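Local coordinates for OBG-type G domain-containing protein (Pyrococcus horikoshii, PDB 2E87) that probably acts as a GTP-binding protein of the Obg class, seen here with bound GDP, though its cellular role is unknown, at residues V56-L61 with W100-I105; I167-I172 with L246-I251; R227-R232 with F271-G276. One frame throughout, in Å; residues are numbered along the deposited sequence.

Interaction 1. Residues V56-L61 with W100-I105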
# COMPACT_ATOMS: atom_id res chain seq x y z
N VAL A 56 25.77 -1.29 -16.60
CA VAL A 56 25.70 -1.35 -15.16
C VAL A 56 24.66 -0.37 -14.64
O VAL A 56 23.87 -0.71 -13.77
CB VAL A 56 27.08 -1.08 -14.55
CG1 VAL A 56 26.97 -0.85 -13.05
CG2 VAL A 56 27.97 -2.26 -14.83
N VAL A 57 24.65 0.84 -15.19
CA VAL A 57 23.68 1.83 -14.75
C VAL A 57 22.26 1.41 -15.11
O VAL A 57 21.37 1.43 -14.27
CB VAL A 57 23.95 3.21 -15.39
CG1 VAL A 57 22.78 4.13 -15.14
CG2 VAL A 57 25.23 3.80 -14.83
N ARG A 58 22.06 1.01 -16.37
CA ARG A 58 20.74 0.62 -16.81
C ARG A 58 20.23 -0.61 -16.10
O ARG A 58 19.04 -0.71 -15.81
CB ARG A 58 20.74 0.45 -18.33
CG ARG A 58 20.75 1.78 -19.08
CD ARG A 58 21.36 1.65 -20.47
NE ARG A 58 20.70 0.60 -21.22
CZ ARG A 58 21.32 -0.47 -21.70
NH1 ARG A 58 22.62 -0.64 -21.53
NH2 ARG A 58 20.61 -1.39 -22.34
N ASP A 59 21.12 -1.54 -15.77
CA ASP A 59 20.68 -2.73 -15.08
C ASP A 59 20.20 -2.42 -13.67
O ASP A 59 19.14 -2.90 -13.27
CB ASP A 59 21.79 -3.77 -15.03
CG ASP A 59 22.07 -4.40 -16.39
OD1 ASP A 59 21.27 -4.17 -17.34
OD2 ASP A 59 23.08 -5.11 -16.51
N ASN A 60 20.95 -1.61 -12.92
CA ASN A 60 20.53 -1.28 -11.57
C ASN A 60 19.23 -0.47 -11.59
O ASN A 60 18.27 -0.79 -10.87
CB ASN A 60 21.64 -0.54 -10.80
CG ASN A 60 22.78 -1.48 -10.35
OD1 ASN A 60 22.74 -2.06 -9.27
ND2 ASN A 60 23.79 -1.64 -11.21
N LEU A 61 19.16 0.56 -12.43
CA LEU A 61 17.95 1.36 -12.48
C LEU A 61 16.73 0.53 -12.90
O LEU A 61 15.68 0.61 -12.27
CB LEU A 61 18.12 2.55 -13.42
CG LEU A 61 19.13 3.60 -12.98
CD1 LEU A 61 19.29 4.58 -14.11
CD2 LEU A 61 18.68 4.31 -11.68
N TRP A 100 13.26 7.65 -17.72
CA TRP A 100 13.84 8.66 -18.58
C TRP A 100 15.37 8.48 -18.62
O TRP A 100 15.97 8.49 -19.68
CB TRP A 100 13.47 10.06 -18.07
CG TRP A 100 14.24 11.15 -18.75
CD1 TRP A 100 14.00 11.70 -19.97
CD2 TRP A 100 15.45 11.77 -18.27
NE1 TRP A 100 14.98 12.61 -20.29
CE2 TRP A 100 15.88 12.67 -19.26
CE3 TRP A 100 16.21 11.65 -17.10
CZ2 TRP A 100 17.04 13.45 -19.13
CZ3 TRP A 100 17.37 12.41 -16.96
CH2 TRP A 100 17.77 13.30 -17.98
N ALA A 101 15.98 8.32 -17.45
CA ALA A 101 17.43 8.17 -17.35
C ALA A 101 17.93 6.94 -18.12
O ALA A 101 18.94 6.99 -18.82
CB ALA A 101 17.85 8.10 -15.88
N ILE A 102 17.19 5.83 -17.98
CA ILE A 102 17.55 4.59 -18.66
C ILE A 102 17.54 4.82 -20.16
O ILE A 102 18.43 4.36 -20.88
CB ILE A 102 16.55 3.47 -18.33
CG1 ILE A 102 16.69 3.08 -16.87
CG2 ILE A 102 16.78 2.28 -19.24
CD1 ILE A 102 15.73 2.01 -16.43
N ARG A 103 16.53 5.55 -20.62
CA ARG A 103 16.37 5.82 -22.05
C ARG A 103 17.48 6.71 -22.62
O ARG A 103 18.05 6.39 -23.65
CB ARG A 103 14.99 6.44 -22.29
CG ARG A 103 14.23 5.90 -23.50
CD ARG A 103 12.76 5.58 -23.16
NE ARG A 103 12.11 6.62 -22.36
CZ ARG A 103 12.05 7.91 -22.68
NH1 ARG A 103 12.61 8.35 -23.80
NH2 ARG A 103 11.44 8.77 -21.86
N ILE A 104 17.78 7.82 -21.96
CA ILE A 104 18.83 8.71 -22.45
C ILE A 104 20.21 8.06 -22.43
O ILE A 104 21.05 8.32 -23.30
CB ILE A 104 18.92 9.98 -21.60
CG1 ILE A 104 17.52 10.41 -21.17
CG2 ILE A 104 19.58 11.07 -22.40
CD1 ILE A 104 16.53 10.52 -22.32
N ILE A 105 20.46 7.21 -21.44
CA ILE A 105 21.75 6.54 -21.33
C ILE A 105 21.96 5.53 -22.44
O ILE A 105 23.07 5.37 -22.95
CB ILE A 105 21.89 5.88 -19.95
CG1 ILE A 105 22.16 6.98 -18.91
CG2 ILE A 105 23.01 4.85 -19.95
CD1 ILE A 105 22.07 6.50 -17.50

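Interaction 2. Residues I167-I172 with L246-I251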
# COMPACT_ATOMS: atom_id res chain seq x y z
N ILE A 167 -10.85 -11.36 0.87
CA ILE A 167 -12.01 -11.82 1.62
C ILE A 167 -12.89 -10.71 2.21
O ILE A 167 -12.41 -9.61 2.53
CB ILE A 167 -11.59 -12.79 2.73
CG1 ILE A 167 -10.85 -12.04 3.83
CG2 ILE A 167 -10.69 -13.87 2.13
CD1 ILE A 167 -10.65 -12.87 5.07
N PRO A 168 -14.19 -10.99 2.38
CA PRO A 168 -15.10 -9.98 2.93
C PRO A 168 -14.58 -9.46 4.27
O PRO A 168 -14.13 -10.23 5.12
CB PRO A 168 -16.43 -10.74 3.09
CG PRO A 168 -16.28 -11.94 2.14
CD PRO A 168 -14.83 -12.32 2.33
N THR A 169 -14.64 -8.16 4.46
CA THR A 169 -14.17 -7.58 5.72
C THR A 169 -15.27 -6.80 6.43
O THR A 169 -16.05 -6.08 5.80
CB THR A 169 -12.95 -6.62 5.52
OG1 THR A 169 -11.83 -7.36 5.05
CG2 THR A 169 -12.56 -5.95 6.84
N VAL A 170 -15.32 -6.97 7.75
CA VAL A 170 -16.25 -6.25 8.59
C VAL A 170 -15.44 -5.17 9.31
O VAL A 170 -14.37 -5.46 9.88
CB VAL A 170 -16.91 -7.15 9.66
CG1 VAL A 170 -17.81 -6.29 10.55
CG2 VAL A 170 -17.73 -8.25 9.00
N VAL A 171 -15.93 -3.94 9.27
CA VAL A 171 -15.28 -2.80 9.90
C VAL A 171 -16.13 -2.34 11.09
O VAL A 171 -17.28 -1.94 10.91
CB VAL A 171 -15.11 -1.62 8.89
CG1 VAL A 171 -14.48 -0.43 9.55
CG2 VAL A 171 -14.26 -2.07 7.70
N ILE A 172 -15.56 -2.42 12.29
CA ILE A 172 -16.26 -2.04 13.52
C ILE A 172 -15.96 -0.58 13.92
O ILE A 172 -14.81 -0.22 14.14
CB ILE A 172 -15.87 -3.00 14.68
CG1 ILE A 172 -16.21 -4.43 14.30
CG2 ILE A 172 -16.63 -2.62 15.97
CD1 ILE A 172 -15.65 -5.48 15.28
N LEU A 246 -11.78 -1.26 1.62
CA LEU A 246 -11.46 -2.48 2.36
C LEU A 246 -12.74 -3.12 2.92
O LEU A 246 -13.02 -4.30 2.69
CB LEU A 246 -10.52 -2.16 3.51
CG LEU A 246 -10.12 -3.29 4.44
CD1 LEU A 246 -9.36 -4.38 3.70
CD2 LEU A 246 -9.25 -2.68 5.52
N GLY A 247 -13.52 -2.33 3.66
CA GLY A 247 -14.74 -2.82 4.27
C GLY A 247 -15.88 -3.18 3.34
O GLY A 247 -16.12 -2.51 2.35
N ASN A 248 -16.59 -4.26 3.68
CA ASN A 248 -17.73 -4.71 2.88
C ASN A 248 -18.98 -4.62 3.73
O ASN A 248 -20.10 -4.81 3.25
CB ASN A 248 -17.50 -6.15 2.43
CG ASN A 248 -16.20 -6.31 1.67
OD1 ASN A 248 -16.08 -5.84 0.55
ND2 ASN A 248 -15.22 -6.96 2.29
N LEU A 249 -18.77 -4.34 5.01
CA LEU A 249 -19.85 -4.21 5.99
C LEU A 249 -19.34 -3.42 7.19
O LEU A 249 -18.24 -3.65 7.68
CB LEU A 249 -20.34 -5.57 6.47
CG LEU A 249 -21.32 -5.47 7.66
CD1 LEU A 249 -22.60 -4.77 7.22
CD2 LEU A 249 -21.64 -6.85 8.18
N ILE A 250 -20.15 -2.49 7.65
CA ILE A 250 -19.77 -1.70 8.79
C ILE A 250 -20.69 -1.97 9.96
O ILE A 250 -21.90 -1.88 9.83
CB ILE A 250 -19.83 -0.20 8.45
CG1 ILE A 250 -18.65 0.17 7.55
CG2 ILE A 250 -19.84 0.62 9.72
CD1 ILE A 250 -18.58 1.64 7.20
N ILE A 251 -20.10 -2.35 11.09
CA ILE A 251 -20.84 -2.59 12.32
C ILE A 251 -20.64 -1.35 13.18
O ILE A 251 -19.51 -1.00 13.51
CB ILE A 251 -20.32 -3.80 13.13
CG1 ILE A 251 -20.72 -5.12 12.46
CG2 ILE A 251 -20.93 -3.78 14.52
CD1 ILE A 251 -20.13 -6.35 13.14

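Interaction 3. Residues R227-R232 with F271-G276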
# COMPACT_ATOMS: atom_id res chain seq x y z
N ARG A 227 -14.21 9.21 16.10
CA ARG A 227 -14.23 10.65 16.31
C ARG A 227 -14.64 11.38 15.04
O ARG A 227 -14.49 10.86 13.94
CB ARG A 227 -12.87 11.14 16.79
CG ARG A 227 -11.79 11.00 15.77
CD ARG A 227 -10.45 10.92 16.46
NE ARG A 227 -10.44 9.80 17.41
CZ ARG A 227 -9.37 9.41 18.08
NH1 ARG A 227 -8.21 10.04 17.92
NH2 ARG A 227 -9.46 8.38 18.92
N PRO A 228 -15.17 12.60 15.18
CA PRO A 228 -15.60 13.40 14.03
C PRO A 228 -14.55 13.40 12.92
O PRO A 228 -13.39 13.70 13.17
CB PRO A 228 -15.79 14.79 14.64
CG PRO A 228 -16.26 14.48 16.00
CD PRO A 228 -15.31 13.37 16.42
N ILE A 229 -14.97 13.02 11.72
CA ILE A 229 -14.08 12.97 10.57
C ILE A 229 -13.82 14.40 10.11
O ILE A 229 -12.72 14.73 9.70
CB ILE A 229 -14.71 12.15 9.40
CG1 ILE A 229 -15.16 10.78 9.90
CG2 ILE A 229 -13.69 11.97 8.28
CD1 ILE A 229 -15.91 9.96 8.87
N SER A 230 -14.85 15.23 10.20
CA SER A 230 -14.77 16.64 9.81
C SER A 230 -13.64 17.39 10.49
O SER A 230 -12.95 18.19 9.86
CB SER A 230 -16.09 17.34 10.11
OG SER A 230 -17.15 16.74 9.40
N GLU A 231 -13.45 17.14 11.78
CA GLU A 231 -12.40 17.80 12.55
C GLU A 231 -11.02 17.24 12.18
O GLU A 231 -10.12 17.19 13.03
CB GLU A 231 -12.65 17.58 14.05
CG GLU A 231 -13.80 18.40 14.63
CD GLU A 231 -13.31 19.61 15.41
OE1 GLU A 231 -12.73 19.42 16.51
OE2 GLU A 231 -13.49 20.75 14.93
N ARG A 232 -10.85 16.85 10.92
CA ARG A 232 -9.59 16.25 10.46
C ARG A 232 -8.94 16.87 9.22
O ARG A 232 -9.62 17.45 8.37
CB ARG A 232 -9.83 14.76 10.17
CG ARG A 232 -10.36 13.94 11.33
CD ARG A 232 -9.22 13.25 12.05
NE ARG A 232 -9.61 11.95 12.55
CZ ARG A 232 -8.75 11.02 12.95
NH1 ARG A 232 -7.44 11.25 12.90
NH2 ARG A 232 -9.20 9.85 13.40
N PHE A 271 -22.44 8.60 14.58
CA PHE A 271 -23.01 7.58 13.72
C PHE A 271 -23.46 8.21 12.39
O PHE A 271 -23.22 7.66 11.32
CB PHE A 271 -24.22 6.93 14.39
CG PHE A 271 -25.10 6.20 13.43
CD1 PHE A 271 -24.76 4.93 12.97
CD2 PHE A 271 -26.22 6.82 12.90
CE1 PHE A 271 -25.53 4.29 12.01
CE2 PHE A 271 -27.00 6.19 11.93
CZ PHE A 271 -26.65 4.92 11.48
N GLU A 272 -24.11 9.36 12.47
CA GLU A 272 -24.61 10.03 11.27
C GLU A 272 -23.48 10.49 10.35
O GLU A 272 -23.58 10.41 9.13
CB GLU A 272 -25.52 11.20 11.65
CG GLU A 272 -26.62 10.78 12.60
CD GLU A 272 -27.56 11.92 12.97
OE1 GLU A 272 -27.07 12.98 13.43
OE2 GLU A 272 -28.79 11.73 12.81
N GLU A 273 -22.40 10.99 10.94
CA GLU A 273 -21.26 11.42 10.14
C GLU A 273 -20.60 10.21 9.48
O GLU A 273 -20.19 10.28 8.32
CB GLU A 273 -20.25 12.14 11.03
CG GLU A 273 -19.34 13.05 10.24
CD GLU A 273 -18.08 13.38 10.99
OE1 GLU A 273 -17.22 12.49 11.10
OE2 GLU A 273 -17.96 14.52 11.48
N VAL A 274 -20.49 9.10 10.20
CA VAL A 274 -19.86 7.90 9.65
C VAL A 274 -20.78 7.21 8.64
O VAL A 274 -20.32 6.71 7.61
CB VAL A 274 -19.48 6.90 10.78
CG1 VAL A 274 -19.04 5.57 10.21
CG2 VAL A 274 -18.36 7.49 11.62
N HIS A 275 -22.07 7.19 8.94
CA HIS A 275 -23.07 6.57 8.07
C HIS A 275 -23.13 7.27 6.72
O HIS A 275 -23.46 6.66 5.68
CB HIS A 275 -24.46 6.64 8.71
CG HIS A 275 -25.49 5.82 8.01
ND1 HIS A 275 -26.77 6.28 7.76
CD2 HIS A 275 -25.44 4.56 7.52
CE1 HIS A 275 -27.46 5.33 7.14
NE2 HIS A 275 -26.68 4.28 6.99
N GLY A 276 -22.82 8.57 6.76
CA GLY A 276 -22.83 9.38 5.56
C GLY A 276 -21.57 9.27 4.74
O GLY A 276 -21.62 9.39 3.53

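Interaction 1. Residues V56-L61 with W100-I105
Ala101, Ile102 and Ile105 of one helix meet Val57, Arg58 and Leu61 of another in an antiparallel helix pair within the NOG1 N-terminal helical domain. The axes of the two short segments run 9.7 Å apart with 158° between their directions, and the backbones come nearest at Arg58 and Ile102. Ala101 contributes a single methyl, its CB lying 4.2 Å from CD1 of Leu61. Ile102 makes the broadest contact of its segment: its CG1 and CD1 slide along Leu61 in the opposite direction, with CG1 3.8 Å from Leu61 CB. The second branch, CG2 of Ile102, lies opposite the backbone N (chi1 of -68° places CG1 beside it) and reaches the aliphatic part of Arg58, 4.0 Å from CG of Arg58. Cutting this side chain back to alanine is likely to open a gap beside Leu61 and remove one hydrocarbon support of the Arg58 chain. One turn on, Ile105 also uses two branches. CG2 of Ile105 runs alongside Arg58, 3.6 Å from its CD, while CD1 crosses the Val57 side chain at about a right angle. No hydrogen bond joins the segments. Arg58 NH1 has weak bonds to Ser54 and Asn55 and a long, weak ion pair with Glu109, whereas its buried NE has no partner. Val57 and Ala101 also touch helix 122-142, and Val57 touches helix 14-30, so the pair is enclosed in a bundle. The tightest approach is methyl to methyl, 3.4 Å from Val57 CG1 to Ile105 CD1.

Interaction 2. Residues I167-I172 with L246-I251
Val170 and Ile251 cross at a slant on one side of two parallel neighbouring strands in the central sheet of a P-loop G domain, CG1 of Val170 lying 3.5 Å from CD1 of Ile251. The strand segments are twisted by 30° and pair Val170 with Leu249, Val171 with Ile250, and Ile172 with Ile251. Side chains therefore alternate: Val170, Leu249, Ile172 and Ile251 share one face, Val171 and Ile250 the other. On the first face, Val170 sends CG1 opposite its backbone N (chi1 177°), which carries this methyl across to Ile251, while CG2 of Val170 looks to Leu249, 4.2 Å from its CD2. Helix 323-350 packs here through Leu334 on Val170. On the second face, CB of Val171 stands beside CG1 of Ile250, and CG2 of Val171 rests 3.5 Å from CA of Gly247, a spot where a side chain on that glycine would collide with it. Thr169 turns its OG1 toward Gln217 of strand 214-220, its hydrogen-bond partner, with its CB 3.7 Å from O of Leu246. The strand 169-173 is thus flanked by 214-220 and 249-254 and leads into the loop whose residues Asn177 to Thr182 bind GDP; the Ile172 side chain is about 7 Å from the nucleotide. Three good backbone bonds hold the pair. Asn248 N donates to Thr169 O, which also takes a weak bond from Leu249 N, and Ile251 N gives to Val171 O at 2.9 Å. The straightest, at 171°, runs 2.8 Å from Val171 N to Leu249 O.

Interaction 3. Residues R227-R232 with F271-G276
Glu273 reaches from helix 264-277 to the loop 227-232, where its carboxylate receives hydrogen bonds from Ile229 and Ser230. The loop follows strand 214-220 and, by its place in a G domain, is probably part of the switch II region; it closes with a type I turn from Ile229 to Arg232. Among the polar contacts, Ile229 N points at Glu273 OE1 along a nearly straight line (165°), though the modelled separation of 2.4 Å is very short and its exact value doubtful. The other oxygen serves Ser230 twice. Ser230 OG donates to Glu273 OE2 at 3.1 Å, coming from above the carboxylate plane by 63°, and the backbone N of Ser230 adds a weak bond to the same Glu273 OE2 at 3.4 Å. Glu273 gets there because CG lies opposite its backbone N (chi1 -159°) and the chain runs extended beyond it. Apolar contact is slight: CD1 of Ile229 approaches CG2 of Val274 at 4.4 Å. Beyond the pair, Ile229 touches Lys237 of helix 234-241 and Val274 touches Leu225. With both oxygens engaged by donors of one turn, the carboxylate is probably ionised and held from turning, and its negative charge would be stabilised by the backbone N-H groups and the Ser230 hydroxyl, tying the loop to the helix.

How the interactions relate
Interaction 1 belongs to the N-terminal helical domain and lies on the opposite side of the chain's centre from the other two, its centre about 44 Å from that of interaction 2. Interactions 2 and 3 share the G domain, with centres about 17 Å apart; strand 249-254 of interaction 2 is followed in the chain by helix 264-277 of interaction 3. Contacts 1 and 2 are both buried, yet one joins helices mainly by hydrocarbon, with no hydrogen bond across, while the other adds main-chain bonds between strands. Interaction 3 is partly buried and nearer the surface, and there a charged side chain does the work, binding a loop to a helix with little apolar contact.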